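Local coordinates for protein mRNA export factor GLE1 (Saccharomyces cerevisiae, PDB 6B4E) that serves as a component of the nuclear pore complex in mRNA export, its largely helical C-terminal part carrying the region that interacts with NUP42, DBP5 and GFD1, at residues W158-N161 with K165-D168; G178-F183 with F228-S233; A206-I211 with G232-A237; T218-I223 with T262-E267. One frame throughout, in Å; residues are numbered along the deposited sequence.

Overall arrangement
From the N terminus the chain first runs through a series of helices, and only after helix 150-155 does contact 1 appear: it closes a short hairpin in the loop before helix 169-188 and is complete before any other contact opens. Contact 2 then joins helix 169-188 to the long helix 225-264, and contact 3 joins helix 206-216 to the same long helix, both finishing on the same part of that helix, so that Gly232 and Ser233 belong to both; their centres lie about 7 Å apart. Contact 4 ties the loop between helices 206-216 and 225-264 to the far end of 225-264. It crosses contacts 2 and 3 along the chain, and Phe228 packs against Met265.

Contact 1 of 4, residues W158-N161 with K165-D168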
loop_
_atom_site.group_PDB
_atom_site.type_symbol
_atom_site.label_atom_id
_atom_site.label_comp_id
_atom_site.label_asym_id
_atom_site.label_seq_id
_atom_site.Cartn_x
_atom_site.Cartn_y
_atom_site.Cartn_z
ATOM N N TRP A 158 -1.607 -7.602 13.355
ATOM C CA TRP A 158 -1.456 -9.022 13.626
ATOM C C TRP A 158 -2.803 -9.673 13.909
ATOM O O TRP A 158 -3.684 -9.077 14.538
ATOM C CB TRP A 158 -0.538 -9.233 14.821
ATOM C CG TRP A 158 0.892 -8.916 14.569
ATOM C CD1 TRP A 158 1.486 -7.692 14.614
ATOM C CD2 TRP A 158 1.917 -9.853 14.239
ATOM N NE1 TRP A 158 2.828 -7.809 14.322
ATOM C CE2 TRP A 158 3.113 -9.132 14.099
ATOM C CE3 TRP A 158 1.937 -11.238 14.047
ATOM C CZ2 TRP A 158 4.307 -9.743 13.765
ATOM C CZ3 TRP A 158 3.124 -11.841 13.725
ATOM C CH2 TRP A 158 4.297 -11.093 13.590
ATOM N N LYS A 159 -2.945 -10.917 13.469
ATOM C CA LYS A 159 -4.125 -11.723 13.749
ATOM C C LYS A 159 -3.808 -12.776 14.799
ATOM O O LYS A 159 -2.648 -13.042 15.133
ATOM C CB LYS A 159 -4.648 -12.388 12.470
ATOM C CG LYS A 159 -5.000 -11.382 11.391
ATOM C CD LYS A 159 -6.070 -11.866 10.417
ATOM C CE LYS A 159 -5.547 -12.941 9.489
ATOM N NZ LYS A 159 -6.347 -13.043 8.237
ATOM N N ARG A 160 -4.873 -13.372 15.328
ATOM C CA ARG A 160 -4.765 -14.463 16.281
ATOM C C ARG A 160 -4.795 -15.808 15.566
ATOM O O ARG A 160 -5.672 -16.061 14.733
ATOM C CB ARG A 160 -5.897 -14.378 17.308
ATOM C CG ARG A 160 -5.652 -13.276 18.352
ATOM C CD ARG A 160 -4.303 -13.450 19.079
ATOM N NE ARG A 160 -4.217 -12.670 20.317
ATOM C CZ ARG A 160 -3.322 -12.878 21.282
ATOM N NH1 ARG A 160 -2.421 -13.846 21.172
ATOM N NH2 ARG A 160 -3.326 -12.117 22.366
ATOM N N ASN A 161 -3.806 -16.650 15.870
ATOM C CA ASN A 161 -3.894 -18.066 15.534
ATOM C C ASN A 161 -4.989 -18.739 16.355
ATOM O O ASN A 161 -5.765 -19.544 15.825
ATOM C CB ASN A 161 -2.535 -18.736 15.768
ATOM C CG ASN A 161 -2.464 -20.157 15.223
ATOM O OD1 ASN A 161 -3.478 -20.770 14.890
ATOM N ND2 ASN A 161 -1.250 -20.691 15.145
ATOM N N LYS A 165 -2.412 -17.011 21.037
ATOM C CA LYS A 165 -1.288 -17.319 20.152
ATOM C C LYS A 165 -1.397 -16.451 18.910
ATOM O O LYS A 165 -2.412 -16.490 18.212
ATOM C CB LYS A 165 -1.263 -18.795 19.756
ATOM C CG LYS A 165 -0.015 -19.224 19.002
ATOM C CD LYS A 165 0.000 -20.743 18.823
ATOM C CE LYS A 165 1.390 -21.289 18.550
ATOM N NZ LYS A 165 1.384 -22.791 18.587
ATOM N N TRP A 166 -0.353 -15.674 18.639
ATOM C CA TRP A 166 -0.318 -14.836 17.452
ATOM C C TRP A 166 -0.103 -15.678 16.200
ATOM O O TRP A 166 0.422 -16.796 16.257
ATOM C CB TRP A 166 0.788 -13.789 17.578
ATOM C CG TRP A 166 0.522 -12.824 18.675
ATOM C CD1 TRP A 166 1.134 -12.770 19.891
ATOM C CD2 TRP A 166 -0.459 -11.786 18.670
ATOM N NE1 TRP A 166 0.600 -11.752 20.642
ATOM C CE2 TRP A 166 -0.381 -11.132 19.913
ATOM C CE3 TRP A 166 -1.395 -11.342 17.729
ATOM C CZ2 TRP A 166 -1.200 -10.057 20.239
ATOM C CZ3 TRP A 166 -2.204 -10.282 18.055
ATOM C CH2 TRP A 166 -2.103 -9.649 19.297
ATOM N N GLU A 167 -0.544 -15.135 15.064
ATOM C CA GLU A 167 -0.302 -15.790 13.788
ATOM C C GLU A 167 1.202 -15.859 13.553
ATOM O O GLU A 167 1.967 -15.016 14.039
ATOM C CB GLU A 167 -1.012 -15.042 12.651
ATOM C CG GLU A 167 -0.168 -14.008 11.939
ATOM C CD GLU A 167 -0.944 -13.156 10.929
ATOM O OE1 GLU A 167 -1.182 -13.607 9.785
ATOM O OE2 GLU A 167 -1.281 -12.012 11.281
ATOM N N ASP A 168 1.642 -16.895 12.847
ATOM C CA ASP A 168 3.079 -17.071 12.737
ATOM C C ASP A 168 3.676 -15.937 11.913
ATOM O O ASP A 168 2.984 -15.230 11.170
ATOM C CB ASP A 168 3.438 -18.439 12.150
ATOM C CG ASP A 168 2.736 -18.744 10.848
ATOM O OD1 ASP A 168 3.179 -18.211 9.808
ATOM O OD2 ASP A 168 1.793 -19.573 10.858
HETATM O O HOH W 1 0.911 -19.177 15.049
#
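The guanidinium of Arg160 lies flat on the indole of Trp166, planes at 5° and centres 3.8 Å apart. A bend about the CB-CG bond (chi2 -56°) folds CD and the guanidinium over the six-membered ring, and NH2 finds its salt bridge outside, with Glu150. An alanine in place of Trp166 would probably leave the Arg160 guanidinium without its stacking partner, held mainly by Glu150, and Arg153 and Trp158 CB without the indole they meet. The backbones pair in a small hairpin with a single beta bridge, Arg160 to Trp166, in the loop leading to helix 169-188. Asn161 N donates to Lys165 O at 2.7 Å, and Glu167 N to Lys159 O at 3.0 Å. A carboxylate serves another backbone donor: Lys159 N reaches Glu167 OE2 at 3.0 Å from above the carboxylate plane. OE2 also takes a salt bridge from Arg175, and OE1 a hydrogen bond from Ser171. Asp168 OD1 caps the helix that follows, accepting from Ser171 N. Water 1 accepts from Asn161 ND2 (2.6 Å) and donates to Trp166 O (2.7 Å). The indole of Trp158 brings its CZ3 edge to Glu167 O at 3.4 Å, while its ring stacks on Tyr172.

Contact 2 of 4, residues G178-F183 with F228-S233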
loop_
_atom_site.group_PDB
_atom_site.type_symbol
_atom_site.label_atom_id
_atom_site.label_comp_id
_atom_site.label_asym_id
_atom_site.label_seq_id
_atom_site.Cartn_x
_atom_site.Cartn_y
_atom_site.Cartn_z
ATOM N N GLY A 178 2.219 -8.611 0.468
ATOM C CA GLY A 178 1.264 -8.626 -0.624
ATOM C C GLY A 178 0.440 -7.353 -0.672
ATOM O O GLY A 178 0.241 -6.765 -1.741
ATOM N N ILE A 179 -0.042 -6.896 0.490
ATOM C CA ILE A 179 -0.815 -5.653 0.518
ATOM C C ILE A 179 0.038 -4.485 0.054
ATOM O O ILE A 179 -0.378 -3.674 -0.786
ATOM C CB ILE A 179 -1.377 -5.386 1.924
ATOM C CG1 ILE A 179 -2.309 -6.499 2.345
ATOM C CG2 ILE A 179 -2.133 -4.049 1.920
ATOM C CD1 ILE A 179 -2.719 -6.410 3.809
ATOM N N LEU A 180 1.241 -4.366 0.599
ATOM C CA LEU A 180 2.058 -3.229 0.213
ATOM C C LEU A 180 2.453 -3.288 -1.259
ATOM O O LEU A 180 2.521 -2.238 -1.906
ATOM C CB LEU A 180 3.287 -3.125 1.105
ATOM C CG LEU A 180 3.630 -1.648 1.199
ATOM C CD1 LEU A 180 3.748 -1.177 2.608
ATOM C CD2 LEU A 180 4.883 -1.424 0.448
ATOM N N SER A 181 2.684 -4.495 -1.797
ATOM C CA SER A 181 2.921 -4.699 -3.228
ATOM C C SER A 181 1.851 -4.029 -4.067
ATOM O O SER A 181 2.138 -3.367 -5.070
ATOM C CB SER A 181 2.900 -6.191 -3.565
ATOM O OG SER A 181 4.130 -6.815 -3.323
ATOM N N LEU A 182 0.599 -4.257 -3.702
ATOM C CA LEU A 182 -0.496 -3.664 -4.447
ATOM C C LEU A 182 -0.465 -2.144 -4.352
ATOM O O LEU A 182 -0.618 -1.447 -5.362
ATOM C CB LEU A 182 -1.822 -4.205 -3.930
ATOM C CG LEU A 182 -3.046 -3.543 -4.565
ATOM C CD1 LEU A 182 -3.131 -3.874 -6.051
ATOM C CD2 LEU A 182 -4.350 -3.924 -3.845
ATOM N N PHE A 183 -0.279 -1.607 -3.147
ATOM C CA PHE A 183 -0.256 -0.155 -2.994
ATOM C C PHE A 183 0.926 0.441 -3.742
ATOM O O PHE A 183 0.795 1.468 -4.416
ATOM C CB PHE A 183 -0.202 0.214 -1.514
ATOM C CG PHE A 183 -0.274 1.700 -1.247
ATOM C CD1 PHE A 183 -1.449 2.387 -1.444
ATOM C CD2 PHE A 183 0.837 2.387 -0.784
ATOM C CE1 PHE A 183 -1.519 3.751 -1.191
ATOM C CE2 PHE A 183 0.775 3.741 -0.526
ATOM C CZ PHE A 183 -0.406 4.423 -0.733
ATOM N N PHE A 228 11.480 -4.741 6.481
ATOM C CA PHE A 228 12.329 -5.116 5.367
ATOM C C PHE A 228 11.546 -5.895 4.329
ATOM O O PHE A 228 11.778 -5.736 3.125
ATOM C CB PHE A 228 13.526 -5.929 5.861
ATOM C CG PHE A 228 14.506 -5.127 6.686
ATOM C CD1 PHE A 228 15.411 -4.277 6.083
ATOM C CD2 PHE A 228 14.505 -5.216 8.065
ATOM C CE1 PHE A 228 16.300 -3.540 6.835
ATOM C CE2 PHE A 228 15.399 -4.487 8.823
ATOM C CZ PHE A 228 16.301 -3.648 8.200
ATOM N N VAL A 229 10.629 -6.753 4.783
ATOM C CA VAL A 229 9.778 -7.488 3.859
ATOM C C VAL A 229 8.981 -6.526 2.985
ATOM O O VAL A 229 8.950 -6.673 1.762
ATOM C CB VAL A 229 8.854 -8.455 4.625
ATOM C CG1 VAL A 229 7.849 -9.098 3.668
ATOM C CG2 VAL A 229 9.674 -9.536 5.291
ATOM N N ILE A 230 8.283 -5.563 3.591
ATOM C CA ILE A 230 7.432 -4.712 2.771
ATOM C C ILE A 230 8.286 -3.823 1.873
ATOM O O ILE A 230 7.862 -3.481 0.762
ATOM C CB ILE A 230 6.444 -3.893 3.623
ATOM C CG1 ILE A 230 7.159 -2.895 4.528
ATOM C CG2 ILE A 230 5.537 -4.836 4.435
ATOM C CD1 ILE A 230 7.337 -1.518 3.886
ATOM N N LEU A 231 9.493 -3.442 2.314
ATOM C CA LEU A 231 10.370 -2.654 1.449
ATOM C C LEU A 231 10.833 -3.467 0.246
ATOM O O LEU A 231 10.990 -2.927 -0.854
ATOM C CB LEU A 231 11.577 -2.128 2.239
ATOM C CG LEU A 231 11.314 -0.977 3.223
ATOM C CD1 LEU A 231 12.559 -0.639 4.030
ATOM C CD2 LEU A 231 10.818 0.247 2.488
ATOM N N GLY A 232 11.065 -4.762 0.431
ATOM C CA GLY A 232 11.430 -5.602 -0.701
ATOM C C GLY A 232 10.262 -5.839 -1.638
ATOM O O GLY A 232 10.423 -5.824 -2.861
ATOM N N SER A 233 9.061 -6.060 -1.079
ATOM C CA SER A 233 7.880 -6.140 -1.923
ATOM C C SER A 233 7.670 -4.839 -2.682
ATOM O O SER A 233 7.310 -4.849 -3.871
ATOM C CB SER A 233 6.650 -6.440 -1.067
ATOM O OG SER A 233 6.803 -7.703 -0.460
HETATM O O HOH W 2 6.304 -7.292 -4.854
HETATM O O HOH W 3 5.893 -9.587 -2.365
#
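Leu180 and Ile230 make the dry half of this contact between helices 169-188 and 225-264. Their side chains meet at an oblique angle, Leu180 CD1 standing 3.8 Å from Ile230 CD1 and also resting near Ile230 CB. The other branch of the leucine takes a different partner: Leu180 CD2 lies 3.6 Å from the backbone Ile230 O, so the isopropyl fork spans both the side chain and the main chain of the same residue. Ile230 holds CG1 between its backbone N and carbonyl carbon (chi1 65°), a crowded position on a helix, and from there CD1 extends to the leucine methyl. Phe139 and Val140 touch Leu180 as well, and Ile215 touches Ile230, which leaves this end buried among apolar groups.

The character changes at the neighbouring Ser181 and, about a turn along the other helix from Ile230, at Ser233. This is the looser, hydrated side, with Ser233 partly exposed. The backbones come closest here, CA atoms of Ser181 and Ser233 5.3 Å apart, yet Ser181 OG rests 3.4 Å from Ser233 CB, and two waters make the polar links. Water 2 donates to Ser181 OG at 2.7 Å and to Ser233 O at 2.8 Å, while water 3 sits 2.8 Å from Ser233 OG and reaches Ser181 OG only weakly. Ser181 OG is also hydrogen-bonded to Gly177 O, one turn back.

Small residues at the point of closest approach let two helix backbones come near each other, and here, with one leucine-isoleucine pair packed beside them, that joins two helices in the core of the helical GLE1-like region.

Contact 3 of 4, residues A206-I211 with G232-A237; sequences ALSWHI and GSWWDA
Ser208 and Trp234 carry this contact by themselves, through the one hydrogen bond between 206-211 and 232-237, two helical segments of the all-helical GLE1 domain. Along helix 206-216, Ala206 comes first and turns to other company: it packs on Tyr246 and on an apolar side chain of another protein chain. Leu207 follows, resting on Phe183 of helix 169-188. Ser208 then points its CB at the long helix 225-264, and its OG accepts a hydrogen bond from Trp234 NE1 at 2.9 Å. The same hydroxyl is hydrogen-bonded to Thr187 OG1, so one buried oxygen joins three helices. Trp209 faces away from Trp234 and, like His210, hydrogen-bonds to the backbone of the other protein, so this part of the helix also takes part in the interface with that chain. Ile211 turns back toward the long helix and touches Phe183.

The indole of Trp234 spans the 8.4 Å between the CA atoms of Ser208 and Trp234. With CG anti to the backbone N (chi1 173°), the ring extends across and packs against Leu180, Ala184 and Leu254, with Phe242 edge-to-face. A leucine in its place would probably leave Ser208 OG without its indole donor and open a gap beside Ala184. The bond itself is nearly straight, 167° at the hydrogen, with Ser208 OG only 5° out of the indole plane.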
loop_
_atom_site.group_PDB
_atom_site.type_symbol
_atom_site.label_atom_id
_atom_site.label_comp_id
_atom_site.label_asym_id
_atom_site.label_seq_id
_atom_site.Cartn_x
_atom_site.Cartn_y
_atom_site.Cartn_z
ATOM N N ALA A 206 4.483 10.283 -4.681
ATOM C CA ALA A 206 4.919 10.885 -3.424
ATOM C C ALA A 206 4.648 9.970 -2.237
ATOM O O ALA A 206 5.378 10.007 -1.245
ATOM C CB ALA A 206 4.208 12.230 -3.208
ATOM N N LEU A 207 3.585 9.166 -2.305
ATOM C CA LEU A 207 3.234 8.331 -1.163
ATOM C C LEU A 207 4.239 7.208 -0.960
ATOM O O LEU A 207 4.402 6.729 0.167
ATOM C CB LEU A 207 1.828 7.767 -1.341
ATOM C CG LEU A 207 0.722 8.820 -1.502
ATOM C CD1 LEU A 207 -0.633 8.143 -1.421
ATOM C CD2 LEU A 207 0.834 9.925 -0.462
ATOM N N SER A 208 4.911 6.773 -2.037
ATOM C CA SER A 208 6.027 5.847 -1.904
ATOM C C SER A 208 7.226 6.516 -1.261
ATOM O O SER A 208 7.930 5.883 -0.470
ATOM C CB SER A 208 6.439 5.271 -3.263
ATOM O OG SER A 208 5.625 4.173 -3.630
ATOM N N TRP A 209 7.508 7.779 -1.613
ATOM C CA TRP A 209 8.551 8.497 -0.894
ATOM C C TRP A 209 8.253 8.510 0.605
ATOM O O TRP A 209 9.135 8.206 1.414
ATOM C CB TRP A 209 8.716 9.929 -1.433
ATOM C CG TRP A 209 9.846 10.650 -0.754
ATOM C CD1 TRP A 209 9.804 11.259 0.466
ATOM C CD2 TRP A 209 11.183 10.841 -1.245
ATOM N NE1 TRP A 209 11.018 11.793 0.776
ATOM C CE2 TRP A 209 11.891 11.550 -0.250
ATOM C CE3 TRP A 209 11.849 10.470 -2.410
ATOM C CZ2 TRP A 209 13.231 11.894 -0.383
ATOM C CZ3 TRP A 209 13.186 10.821 -2.545
ATOM C CH2 TRP A 209 13.862 11.526 -1.537
ATOM N N HIS A 210 6.993 8.772 0.991
ATOM C CA HIS A 210 6.656 8.844 2.415
ATOM C C HIS A 210 6.984 7.542 3.129
ATOM O O HIS A 210 7.486 7.551 4.260
ATOM C CB HIS A 210 5.167 9.133 2.634
ATOM C CG HIS A 210 4.710 10.475 2.157
ATOM N ND1 HIS A 210 5.542 11.572 2.090
ATOM C CD2 HIS A 210 3.494 10.897 1.738
ATOM C CE1 HIS A 210 4.863 12.608 1.625
ATOM N NE2 HIS A 210 3.614 12.229 1.416
ATOM N N ILE A 211 6.664 6.410 2.504
ATOM C CA ILE A 211 6.889 5.117 3.143
ATOM C C ILE A 211 8.361 4.923 3.449
ATOM O O ILE A 211 8.732 4.561 4.572
ATOM C CB ILE A 211 6.367 3.975 2.255
ATOM C CG1 ILE A 211 4.847 4.044 2.159
ATOM C CG2 ILE A 211 6.806 2.609 2.825
ATOM C CD1 ILE A 211 4.251 3.132 1.100
ATOM N N GLY A 232 11.065 -4.762 0.431
ATOM C CA GLY A 232 11.430 -5.602 -0.701
ATOM C C GLY A 232 10.262 -5.839 -1.638
ATOM O O GLY A 232 10.423 -5.824 -2.861
ATOM N N SER A 233 9.061 -6.060 -1.079
ATOM C CA SER A 233 7.880 -6.140 -1.923
ATOM C C SER A 233 7.670 -4.839 -2.682
ATOM O O SER A 233 7.310 -4.849 -3.871
ATOM C CB SER A 233 6.650 -6.440 -1.067
ATOM O OG SER A 233 6.803 -7.703 -0.460
ATOM N N TRP A 234 7.824 -3.705 -1.983
ATOM C CA TRP A 234 7.740 -2.396 -2.619
ATOM C C TRP A 234 8.743 -2.281 -3.760
ATOM O O TRP A 234 8.402 -1.842 -4.865
ATOM C CB TRP A 234 7.987 -1.293 -1.586
ATOM C CG TRP A 234 8.068 0.048 -2.242
ATOM C CD1 TRP A 234 7.036 0.904 -2.490
ATOM C CD2 TRP A 234 9.240 0.664 -2.789
ATOM N NE1 TRP A 234 7.492 2.011 -3.153
ATOM C CE2 TRP A 234 8.837 1.891 -3.352
ATOM C CE3 TRP A 234 10.586 0.298 -2.857
ATOM C CZ2 TRP A 234 9.732 2.758 -3.959
ATOM C CZ3 TRP A 234 11.478 1.165 -3.470
ATOM C CH2 TRP A 234 11.041 2.358 -4.019
ATOM N N TRP A 235 9.993 -2.668 -3.499
ATOM C CA TRP A 235 11.071 -2.546 -4.480
ATOM C C TRP A 235 10.754 -3.302 -5.765
ATOM O O TRP A 235 10.860 -2.747 -6.864
ATOM C CB TRP A 235 12.358 -3.068 -3.852
ATOM C CG TRP A 235 13.662 -2.854 -4.588
ATOM C CD1 TRP A 235 14.025 -3.341 -5.810
ATOM C CD2 TRP A 235 14.792 -2.147 -4.086
ATOM N NE1 TRP A 235 15.327 -2.973 -6.102
ATOM C CE2 TRP A 235 15.811 -2.228 -5.054
ATOM C CE3 TRP A 235 15.034 -1.435 -2.907
ATOM C CZ2 TRP A 235 17.065 -1.650 -4.867
ATOM C CZ3 TRP A 235 16.275 -0.848 -2.731
ATOM C CH2 TRP A 235 17.274 -0.957 -3.703
ATOM N N ASP A 236 10.360 -4.570 -5.638
ATOM C CA ASP A 236 10.026 -5.379 -6.805
ATOM C C ASP A 236 8.887 -4.767 -7.606
ATOM O O ASP A 236 8.817 -4.958 -8.826
ATOM C CB ASP A 236 9.646 -6.807 -6.381
ATOM C CG ASP A 236 10.848 -7.673 -6.040
ATOM O OD1 ASP A 236 10.705 -8.527 -5.146
ATOM O OD2 ASP A 236 11.904 -7.539 -6.677
ATOM N N ALA A 237 7.971 -4.057 -6.937
ATOM C CA ALA A 237 6.820 -3.444 -7.581
ATOM C C ALA A 237 7.077 -2.058 -8.169
ATOM O O ALA A 237 6.371 -1.668 -9.108
ATOM C CB ALA A 237 5.667 -3.301 -6.577
#

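Contact 4 of 4, residues T218-I223 with T262-E267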
loop_
_atom_site.group_PDB
_atom_site.type_symbol
_atom_site.label_atom_id
_atom_site.label_comp_id
_atom_site.label_asym_id
_atom_site.label_seq_id
_atom_site.Cartn_x
_atom_site.Cartn_y
_atom_site.Cartn_z
ATOM N N THR A 218 12.235 5.970 11.500
ATOM C CA THR A 218 11.604 5.288 12.627
ATOM C C THR A 218 12.663 4.862 13.642
ATOM O O THR A 218 13.719 4.364 13.242
ATOM C CB THR A 218 10.831 4.077 12.106
ATOM O OG1 THR A 218 9.718 4.541 11.339
ATOM C CG2 THR A 218 10.319 3.186 13.217
ATOM N N PRO A 219 12.436 5.060 14.945
ATOM C CA PRO A 219 13.393 4.571 15.946
ATOM C C PRO A 219 13.739 3.111 15.697
ATOM O O PRO A 219 12.858 2.266 15.524
ATOM C CB PRO A 219 12.642 4.764 17.270
ATOM C CG PRO A 219 11.684 5.855 17.003
ATOM C CD PRO A 219 11.254 5.674 15.583
ATOM N N LEU A 220 15.039 2.820 15.657
ATOM C CA LEU A 220 15.477 1.512 15.188
ATOM C C LEU A 220 15.000 0.400 16.106
ATOM O O LEU A 220 14.812 -0.730 15.651
ATOM C CB LEU A 220 16.997 1.477 15.047
ATOM C CG LEU A 220 17.551 2.382 13.941
ATOM C CD1 LEU A 220 19.057 2.253 13.860
ATOM C CD2 LEU A 220 16.900 2.089 12.579
ATOM N N ASN A 221 14.769 0.702 17.385
ATOM C CA ASN A 221 14.242 -0.302 18.302
ATOM C C ASN A 221 12.851 -0.782 17.917
ATOM O O ASN A 221 12.383 -1.786 18.477
ATOM C CB ASN A 221 14.216 0.264 19.720
ATOM C CG ASN A 221 13.473 1.574 19.794
ATOM O OD1 ASN A 221 13.941 2.594 19.264
ATOM N ND2 ASN A 221 12.312 1.568 20.434
ATOM N N LEU A 222 12.179 -0.107 16.979
ATOM C CA LEU A 222 10.860 -0.526 16.507
ATOM C C LEU A 222 10.888 -1.221 15.156
ATOM O O LEU A 222 9.842 -1.709 14.709
ATOM C CB LEU A 222 9.925 0.681 16.407
ATOM C CG LEU A 222 9.670 1.397 17.737
ATOM C CD1 LEU A 222 8.750 2.546 17.472
ATOM C CD2 LEU A 222 9.081 0.456 18.795
ATOM N N ILE A 223 12.042 -1.273 14.498
ATOM C CA ILE A 223 12.170 -1.931 13.207
ATOM C C ILE A 223 12.180 -3.436 13.419
ATOM O O ILE A 223 12.867 -3.953 14.303
ATOM C CB ILE A 223 13.450 -1.449 12.500
ATOM C CG1 ILE A 223 13.354 0.051 12.194
ATOM C CG2 ILE A 223 13.717 -2.231 11.218
ATOM C CD1 ILE A 223 12.266 0.431 11.212
ATOM N N THR A 262 19.791 -2.006 6.420
ATOM C CA THR A 262 20.118 -3.422 6.587
ATOM C C THR A 262 21.390 -3.601 7.416
ATOM O O THR A 262 21.474 -4.518 8.244
ATOM C CB THR A 262 20.276 -4.103 5.225
ATOM O OG1 THR A 262 21.310 -3.452 4.482
ATOM C CG2 THR A 262 19.010 -4.039 4.432
ATOM N N SER A 263 22.400 -2.750 7.194
ATOM C CA SER A 263 23.644 -2.856 7.959
ATOM C C SER A 263 23.392 -2.647 9.444
ATOM O O SER A 263 23.947 -3.363 10.289
ATOM C CB SER A 263 24.679 -1.836 7.465
ATOM O OG SER A 263 25.350 -2.266 6.299
ATOM N N ARG A 264 22.575 -1.650 9.784
ATOM C CA ARG A 264 22.357 -1.316 11.183
ATOM C C ARG A 264 21.621 -2.416 11.933
ATOM O O ARG A 264 21.748 -2.496 13.159
ATOM C CB ARG A 264 21.583 -0.000 11.284
ATOM C CG ARG A 264 22.364 1.202 10.772
ATOM C CD ARG A 264 23.469 1.596 11.721
ATOM N NE ARG A 264 22.946 2.016 13.016
ATOM C CZ ARG A 264 22.559 3.254 13.306
ATOM N NH1 ARG A 264 22.104 3.535 14.516
ATOM N NH2 ARG A 264 22.627 4.210 12.390
ATOM N N MET A 265 20.852 -3.254 11.228
ATOM C CA MET A 265 20.095 -4.345 11.830
ATOM C C MET A 265 20.719 -5.706 11.554
ATOM O O MET A 265 20.051 -6.726 11.727
ATOM C CB MET A 265 18.651 -4.345 11.321
ATOM C CG MET A 265 17.920 -3.004 11.402
ATOM S SD MET A 265 17.856 -2.301 13.075
ATOM C CE MET A 265 16.888 -3.520 13.913
ATOM N N ALA A 266 21.984 -5.743 11.110
ATOM C CA ALA A 266 22.552 -6.970 10.553
ATOM C C ALA A 266 22.573 -8.110 11.557
ATOM O O ALA A 266 22.431 -9.273 11.169
ATOM C CB ALA A 266 23.970 -6.708 10.046
ATOM N N GLU A 267 22.763 -7.814 12.842
ATOM C CA GLU A 267 22.866 -8.892 13.820
ATOM C C GLU A 267 21.538 -9.594 14.063
ATOM O O GLU A 267 21.535 -10.719 14.588
ATOM C CB GLU A 267 23.428 -8.349 15.130
ATOM C CG GLU A 267 24.893 -8.019 15.021
ATOM C CD GLU A 267 25.715 -9.191 14.521
ATOM O OE1 GLU A 267 25.605 -10.287 15.111
ATOM O OE2 GLU A 267 26.449 -9.017 13.523
#
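Leu220 and Ile223 of the loop face Arg264 and Met265 at the end of helix 225-264, and the meeting is made by side chains and carbonyl oxygens without hydrogen bonds between the segments. Arg264 comes first. Its chain bends at chi2 and chi3 (-73° and -63°), bringing the guanidinium round so that one face receives a methyl: Leu220 CD1 stands 3.4 Å from Arg264 NH1 and 3.7 Å from Arg264 CZ, toward the rim of the group. The two side chains cross at about a right angle. The charge has a long, weak ion pair with Glu260, and the arginine also packs on an apolar side chain of another protein chain.

Here the long helix ends, Met265 being the first residue to leave helical geometry, while the facing loop makes its own turn of 3-10 helix at 220-222, with Ile223 N bonded to Leu220 O at 3.0 Å. Met265 lays its methyl against that turn. Its CE lies 3.9 Å from Leu220 O and 4.1 Å from Ile223 O, and its sulfur SD comes within 4.3 Å of Leu220 CB. Ile223 CB is at a similar distance from Met265 CE. Phe228, on the first turn of the same long helix, packs against both Ile223 and Met265.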